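Local atomic coordinates of bifunctional GH43-CE protein (Bacteroides eggerthii, PDB entry 6MLY), a protein that probably removes xylose or related sugars from arabinoxylan through a family 43 glycoside hydrolase domain and also carries a carbohydrate esterase domain. Residues A[400-405]-A[477-482]; A[575-580]-A[780-785]. All blocks are in the same frame, centred on the assembly; numbering follows the deposited sequence.

Interaction 1: residues A[400-405]-A[477-482]; sequences LFQRKY and MQYTMP
The ammonium group of Lys-404 donates a hydrogen bond to the side-chain amide oxygen of Gln-478, NZ to OE1 2.9 Å, almost in line with C=O. The contact lies at one end of the concanavalin A-like beta sandwich. Residues 400-405 carry the end of strand 395-401 and the turn leading to strand 406-411; residues 477-482 begin the loop after strand 469-476 of the other sheet. A long lysine suits this rim: with CG anti to the carbonyl carbon (chi1 -59°), its extended chain passes the Thr-480 methyl, CD to CG2 4.0 Å, to reach Gln-478. Replacing Lys-404 by an alanine removes the ammonium, and Gln-478 OE1 would probably lose this donor and the Thr-480 methyl its cover. Deeper in, Leu-400 packs on Met-477, just beyond strand 469-476; their chains cross at about a right angle, CD1 to CE 3.5 Å, and both touch Cys-448 of strand 441-449. The extended Gln-402 chain and Thr-480 run past each other in opposite directions. The Tyr-487 hydroxyl hydrogen-bonds to the backbone carbonyls of Lys-404 and Gln-478, sharing its one proton. Thr-480 OG1 donates to Pro-482 O at 2.8 Å, on a lone pair in the carbonyl plane, spanning that proline's cis peptide.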
loop_
_atom_site.group_PDB
_atom_site.type_symbol
_atom_site.label_atom_id
_atom_site.label_comp_id
_atom_site.label_asym_id
_atom_site.label_seq_id
_atom_site.Cartn_x
_atom_site.Cartn_y
_atom_site.Cartn_z
ATOM N N LEU A 400 2.424 -4.348 -5.954
ATOM C CA LEU A 400 3.222 -3.302 -5.339
ATOM C C LEU A 400 4.445 -3.993 -4.736
ATOM O O LEU A 400 4.310 -4.777 -3.796
ATOM C CB LEU A 400 2.399 -2.563 -4.279
ATOM C CG LEU A 400 1.127 -1.893 -4.796
ATOM C CD1 LEU A 400 0.311 -1.297 -3.660
ATOM C CD2 LEU A 400 1.446 -0.826 -5.829
ATOM N N PHE A 401 5.623 -3.708 -5.312
ATOM C CA PHE A 401 6.749 -4.633 -5.278
ATOM C C PHE A 401 7.927 -4.064 -4.475
ATOM O O PHE A 401 8.514 -3.048 -4.843
ATOM C CB PHE A 401 7.172 -4.978 -6.708
ATOM C CG PHE A 401 8.320 -5.949 -6.798
ATOM C CD1 PHE A 401 8.102 -7.314 -6.693
ATOM C CD2 PHE A 401 9.618 -5.497 -6.990
ATOM C CE1 PHE A 401 9.157 -8.209 -6.772
ATOM C CE2 PHE A 401 10.674 -6.391 -7.074
ATOM C CZ PHE A 401 10.444 -7.743 -6.967
ATOM N N GLN A 402 8.238 -4.743 -3.363
ATOM C CA GLN A 402 9.563 -4.731 -2.743
ATOM C C GLN A 402 9.747 -6.045 -1.962
ATOM O O GLN A 402 9.240 -7.080 -2.387
ATOM C CB GLN A 402 9.770 -3.477 -1.892
ATOM C CG GLN A 402 11.237 -3.069 -1.808
ATOM C CD GLN A 402 11.481 -1.985 -0.792
ATOM O OE1 GLN A 402 10.858 -0.929 -0.831
ATOM N NE2 GLN A 402 12.400 -2.235 0.124
ATOM N N ARG A 403 10.494 -6.018 -0.850
ATOM C CA ARG A 403 10.698 -7.191 -0.011
ATOM C C ARG A 403 9.369 -7.531 0.664
ATOM O O ARG A 403 8.923 -8.671 0.622
ATOM C CB ARG A 403 11.775 -6.932 1.045
ATOM C CG ARG A 403 11.972 -8.071 2.036
ATOM C CD ARG A 403 12.757 -7.622 3.254
ATOM N NE ARG A 403 13.266 -8.744 4.033
ATOM C CZ ARG A 403 14.462 -9.307 3.869
ATOM N NH1 ARG A 403 15.313 -8.823 2.978
ATOM N NH2 ARG A 403 14.803 -10.351 4.603
ATOM N N LYS A 404 8.777 -6.507 1.287
ATOM C CA LYS A 404 7.443 -6.546 1.845
ATOM C C LYS A 404 6.452 -6.113 0.762
ATOM O O LYS A 404 6.016 -4.963 0.735
ATOM C CB LYS A 404 7.386 -5.649 3.083
ATOM C CG LYS A 404 8.367 -6.047 4.177
ATOM C CD LYS A 404 8.023 -5.499 5.538
ATOM C CE LYS A 404 8.912 -6.062 6.626
ATOM N NZ LYS A 404 8.642 -5.414 7.930
ATOM N N TYR A 405 6.108 -7.064 -0.114
ATOM C CA TYR A 405 5.333 -6.817 -1.335
ATOM C C TYR A 405 3.851 -7.099 -1.084
ATOM O O TYR A 405 3.484 -7.590 -0.021
ATOM C CB TYR A 405 5.836 -7.696 -2.485
ATOM C CG TYR A 405 5.872 -9.174 -2.189
ATOM C CD1 TYR A 405 7.055 -9.796 -1.824
ATOM C CD2 TYR A 405 4.731 -9.959 -2.271
ATOM C CE1 TYR A 405 7.105 -11.152 -1.547
ATOM C CE2 TYR A 405 4.764 -11.318 -2.000
ATOM C CZ TYR A 405 5.958 -11.919 -1.637
ATOM O OH TYR A 405 6.021 -13.255 -1.365
ATOM N N MET A 477 2.920 -0.703 3.458
ATOM C CA MET A 477 4.206 -0.565 2.788
ATOM C C MET A 477 5.255 -0.077 3.799
ATOM O O MET A 477 4.986 0.846 4.567
ATOM C CB MET A 477 4.110 0.443 1.635
ATOM C CG MET A 477 3.287 -0.045 0.457
ATOM S SD MET A 477 2.714 1.330 -0.614
ATOM C CE MET A 477 2.890 0.516 -2.227
ATOM N N GLN A 478 6.429 -0.721 3.804
ATOM C CA GLN A 478 7.594 -0.237 4.550
ATOM C C GLN A 478 8.809 -0.170 3.609
ATOM O O GLN A 478 9.044 -1.083 2.797
ATOM C CB GLN A 478 7.889 -1.110 5.774
ATOM C CG GLN A 478 8.857 -0.447 6.755
ATOM C CD GLN A 478 9.486 -1.381 7.762
ATOM O OE1 GLN A 478 9.065 -2.522 7.948
ATOM N NE2 GLN A 478 10.517 -0.892 8.432
ATOM N N TYR A 479 9.575 0.921 3.733
ATOM C CA TYR A 479 10.777 1.146 2.955
ATOM C C TYR A 479 11.946 0.396 3.610
ATOM O O TYR A 479 12.663 0.952 4.442
ATOM C CB TYR A 479 11.055 2.646 2.827
ATOM C CG TYR A 479 12.222 2.975 1.931
ATOM C CD1 TYR A 479 12.086 2.962 0.553
ATOM C CD2 TYR A 479 13.468 3.281 2.459
ATOM C CE1 TYR A 479 13.154 3.253 -0.277
ATOM C CE2 TYR A 479 14.548 3.572 1.643
ATOM C CZ TYR A 479 14.390 3.561 0.268
ATOM O OH TYR A 479 15.442 3.842 -0.558
ATOM N N THR A 480 12.113 -0.872 3.217
ATOM C CA THR A 480 13.106 -1.787 3.788
ATOM C C THR A 480 14.369 -1.766 2.919
ATOM O O THR A 480 14.332 -1.318 1.771
ATOM C CB THR A 480 12.510 -3.197 3.937
ATOM O OG1 THR A 480 12.206 -3.740 2.651
ATOM C CG2 THR A 480 11.242 -3.217 4.763
ATOM N N MET A 481 15.481 -2.253 3.487
ATOM C CA MET A 481 16.785 -2.347 2.802
ATOM C C MET A 481 17.381 -3.728 3.071
ATOM O O MET A 481 17.859 -3.976 4.177
ATOM C CB MET A 481 17.759 -1.269 3.298
ATOM N N PRO A 482 17.358 -4.633 2.078
ATOM C CA PRO A 482 16.874 -4.418 0.719
ATOM C C PRO A 482 15.358 -4.233 0.680
ATOM O O PRO A 482 14.699 -4.455 1.694
ATOM C CB PRO A 482 17.289 -5.680 -0.063
ATOM C CG PRO A 482 17.714 -6.668 0.991
ATOM C CD PRO A 482 18.222 -5.813 2.127
#

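Interaction 2: residues A[575-580]-A[780-785]; sequences LDKGFA and KMIDFF
With CG anti to the backbone N (chi1 -167°) and a bend at the next torsion (chi2 65°), the side chain of Lys-577, which leaves the backbone toward helix 775-789, lays its methylenes along Ile-782. The CG2 branch of Ile-782 meets them, closest at Lys-577 CG, 3.3 Å away, as the two side chains run past each other in opposite directions. The contact belongs to the alpha/beta-hydrolase fold of the esterase domain. Helix 563-577 is the connection between the parallel neighbours 546-552 and 579-584, a beta-alpha-beta unit, and the C-terminal helix 775-789 packs beside it. Gly-578 ends helix 563-577 as the C-prime residue of a Schellman motif; with its positive phi, a side chain here would collide with the carbonyl oxygen of the residue before, so glycine fits the sharp turn into the strand. Directly after it, with CG anti to the carbonyl carbon (chi1 -80°), the Phe-579 ring comes up to Phe-785 in helix 775-789. The ring's edge faces the backbone carbonyl of Phe-785, CZ to O 3.4 Å, and CZ also lies 3.7 Å from Phe-785 CB. The Phe-785 ring itself leads away to Ala-671, Val-673 and Val-549, while Leu-574 touches both Phe-579 and Ile-782. At the exposed margin Lys-577 NZ stays 4.0 Å from Asp-783 OD1, too far for a salt bridge; the carboxylate's OD2 is instead paired with Lys-779. The joint therefore rests mainly on apolar fit, with large hydrophobic residues inside, and the lysine-aspartate attraction probably adds only a modest electrostatic term at its border.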
loop_
_atom_site.group_PDB
_atom_site.type_symbol
_atom_site.label_atom_id
_atom_site.label_comp_id
_atom_site.label_asym_id
_atom_site.label_seq_id
_atom_site.Cartn_x
_atom_site.Cartn_y
_atom_site.Cartn_z
ATOM N N LEU A 575 -22.580 -2.627 0.249
ATOM C CA LEU A 575 -21.975 -1.613 -0.630
ATOM C C LEU A 575 -22.801 -1.425 -1.911
ATOM O O LEU A 575 -22.874 -0.309 -2.433
ATOM C CB LEU A 575 -20.534 -2.023 -0.958
ATOM C CG LEU A 575 -19.497 -1.686 0.114
ATOM C CD1 LEU A 575 -18.233 -2.515 -0.063
ATOM C CD2 LEU A 575 -19.165 -0.201 0.108
ATOM N N ASP A 576 -23.410 -2.508 -2.412
ATOM C CA ASP A 576 -24.213 -2.476 -3.644
ATOM C C ASP A 576 -25.527 -1.709 -3.416
ATOM O O ASP A 576 -26.072 -1.124 -4.355
ATOM C CB ASP A 576 -24.505 -3.889 -4.158
ATOM C CG ASP A 576 -23.279 -4.665 -4.613
ATOM O OD1 ASP A 576 -22.488 -4.110 -5.400
ATOM O OD2 ASP A 576 -23.130 -5.827 -4.183
ATOM N N LYS A 577 -26.040 -1.731 -2.178
ATOM C CA LYS A 577 -27.308 -1.077 -1.830
ATOM C C LYS A 577 -27.116 0.442 -1.698
ATOM O O LYS A 577 -28.084 1.197 -1.849
ATOM C CB LYS A 577 -27.868 -1.649 -0.524
ATOM C CG LYS A 577 -29.311 -1.271 -0.217
ATOM C CD LYS A 577 -30.329 -1.827 -1.200
ATOM C CE LYS A 577 -31.756 -1.646 -0.724
ATOM N NZ LYS A 577 -32.743 -2.099 -1.732
ATOM N N GLY A 578 -25.879 0.869 -1.397
ATOM C CA GLY A 578 -25.501 2.290 -1.290
ATOM C C GLY A 578 -25.071 2.704 0.113
ATOM O O GLY A 578 -25.121 3.896 0.447
ATOM N N PHE A 579 -24.628 1.735 0.925
ATOM C CA PHE A 579 -24.236 1.973 2.315
ATOM C C PHE A 579 -22.712 2.097 2.424
ATOM O O PHE A 579 -21.970 1.287 1.861
ATOM C CB PHE A 579 -24.708 0.841 3.227
ATOM C CG PHE A 579 -26.158 0.919 3.635
ATOM C CD1 PHE A 579 -27.087 0.011 3.145
ATOM C CD2 PHE A 579 -26.590 1.894 4.523
ATOM C CE1 PHE A 579 -28.417 0.087 3.527
ATOM C CE2 PHE A 579 -27.919 1.964 4.908
ATOM C CZ PHE A 579 -28.829 1.064 4.405
ATOM N N ALA A 580 -22.261 3.110 3.169
ATOM C CA ALA A 580 -20.892 3.152 3.652
ATOM C C ALA A 580 -20.736 2.053 4.703
ATOM O O ALA A 580 -21.617 1.869 5.533
ATOM C CB ALA A 580 -20.568 4.510 4.220
ATOM N N LYS A 780 -32.302 -9.867 3.389
ATOM C CA LYS A 780 -33.234 -9.299 4.359
ATOM C C LYS A 780 -32.518 -8.275 5.245
ATOM O O LYS A 780 -33.129 -7.298 5.665
ATOM C CB LYS A 780 -33.893 -10.398 5.194
ATOM C CG LYS A 780 -35.130 -11.009 4.551
ATOM C CD LYS A 780 -35.670 -12.191 5.304
ATOM C CE LYS A 780 -36.933 -12.749 4.690
ATOM N NZ LYS A 780 -37.485 -13.841 5.526
ATOM N N MET A 781 -31.233 -8.512 5.523
ATOM C CA MET A 781 -30.399 -7.571 6.280
ATOM C C MET A 781 -30.343 -6.226 5.543
ATOM O O MET A 781 -30.519 -5.165 6.149
ATOM C CB MET A 781 -28.973 -8.108 6.451
ATOM C CG MET A 781 -28.095 -7.218 7.308
ATOM S SD MET A 781 -26.420 -7.858 7.475
ATOM C CE MET A 781 -25.787 -7.519 5.832
ATOM N N ILE A 782 -30.099 -6.301 4.229
ATOM C CA ILE A 782 -29.955 -5.137 3.357
ATOM C C ILE A 782 -31.288 -4.374 3.318
ATOM O O ILE A 782 -31.322 -3.165 3.555
ATOM C CB ILE A 782 -29.488 -5.568 1.949
ATOM C CG1 ILE A 782 -28.192 -6.385 1.984
ATOM C CG2 ILE A 782 -29.357 -4.364 1.026
ATOM C CD1 ILE A 782 -27.070 -5.746 2.771
ATOM N N ASP A 783 -32.380 -5.095 3.034
ATOM C CA ASP A 783 -33.707 -4.504 2.835
ATOM C C ASP A 783 -34.180 -3.793 4.110
ATOM O O ASP A 783 -34.884 -2.781 4.027
ATOM C CB ASP A 783 -34.718 -5.564 2.396
ATOM C CG ASP A 783 -34.548 -6.007 0.954
ATOM O OD1 ASP A 783 -33.665 -5.458 0.272
ATOM O OD2 ASP A 783 -35.308 -6.894 0.522
ATOM N N PHE A 784 -33.795 -4.334 5.274
ATOM C CA PHE A 784 -34.146 -3.769 6.582
ATOM C C PHE A 784 -33.372 -2.461 6.810
ATOM O O PHE A 784 -33.976 -1.422 7.093
ATOM C CB PHE A 784 -33.905 -4.798 7.692
ATOM C CG PHE A 784 -33.944 -4.238 9.092
ATOM C CD1 PHE A 784 -35.031 -3.498 9.532
ATOM C CD2 PHE A 784 -32.896 -4.453 9.972
ATOM C CE1 PHE A 784 -35.059 -2.973 10.815
ATOM C CE2 PHE A 784 -32.927 -3.933 11.255
ATOM C CZ PHE A 784 -34.007 -3.193 11.674
ATOM N N PHE A 785 -32.041 -2.512 6.669
ATOM C CA PHE A 785 -31.196 -1.320 6.844
ATOM C C PHE A 785 -31.648 -0.214 5.875
ATOM O O PHE A 785 -31.667 0.963 6.249
ATOM C CB PHE A 785 -29.712 -1.670 6.693
ATOM C CG PHE A 785 -29.091 -2.356 7.887
ATOM C CD1 PHE A 785 -29.272 -1.864 9.173
ATOM C CD2 PHE A 785 -28.299 -3.485 7.726
ATOM C CE1 PHE A 785 -28.693 -2.494 10.266
ATOM C CE2 PHE A 785 -27.719 -4.112 8.820
ATOM C CZ PHE A 785 -27.912 -3.613 10.088
#

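Overall arrangement
Interactions 1 and 2 follow each other along the chain and belong to different domains: 400-405 with 477-482 sits in the beta sandwich, 575-580 with 780-785 in the esterase domain. Their centres are 37 Å apart and their nearest atoms about 19 Å, so they do not touch. The first joins the end of a strand and its turn to the loop after a strand of the facing sheet, partly through polar side chains; the second joins the end of helix 563-577 and the Phe-579 that follows to helix 775-789 by apolar contact. Both lie away from Asp-143, predicted to tune the active-site glutamate of the glycosidase domain, and from the sodium ion held by Thr-639, Tyr-720, Asp-722 and Asp-725.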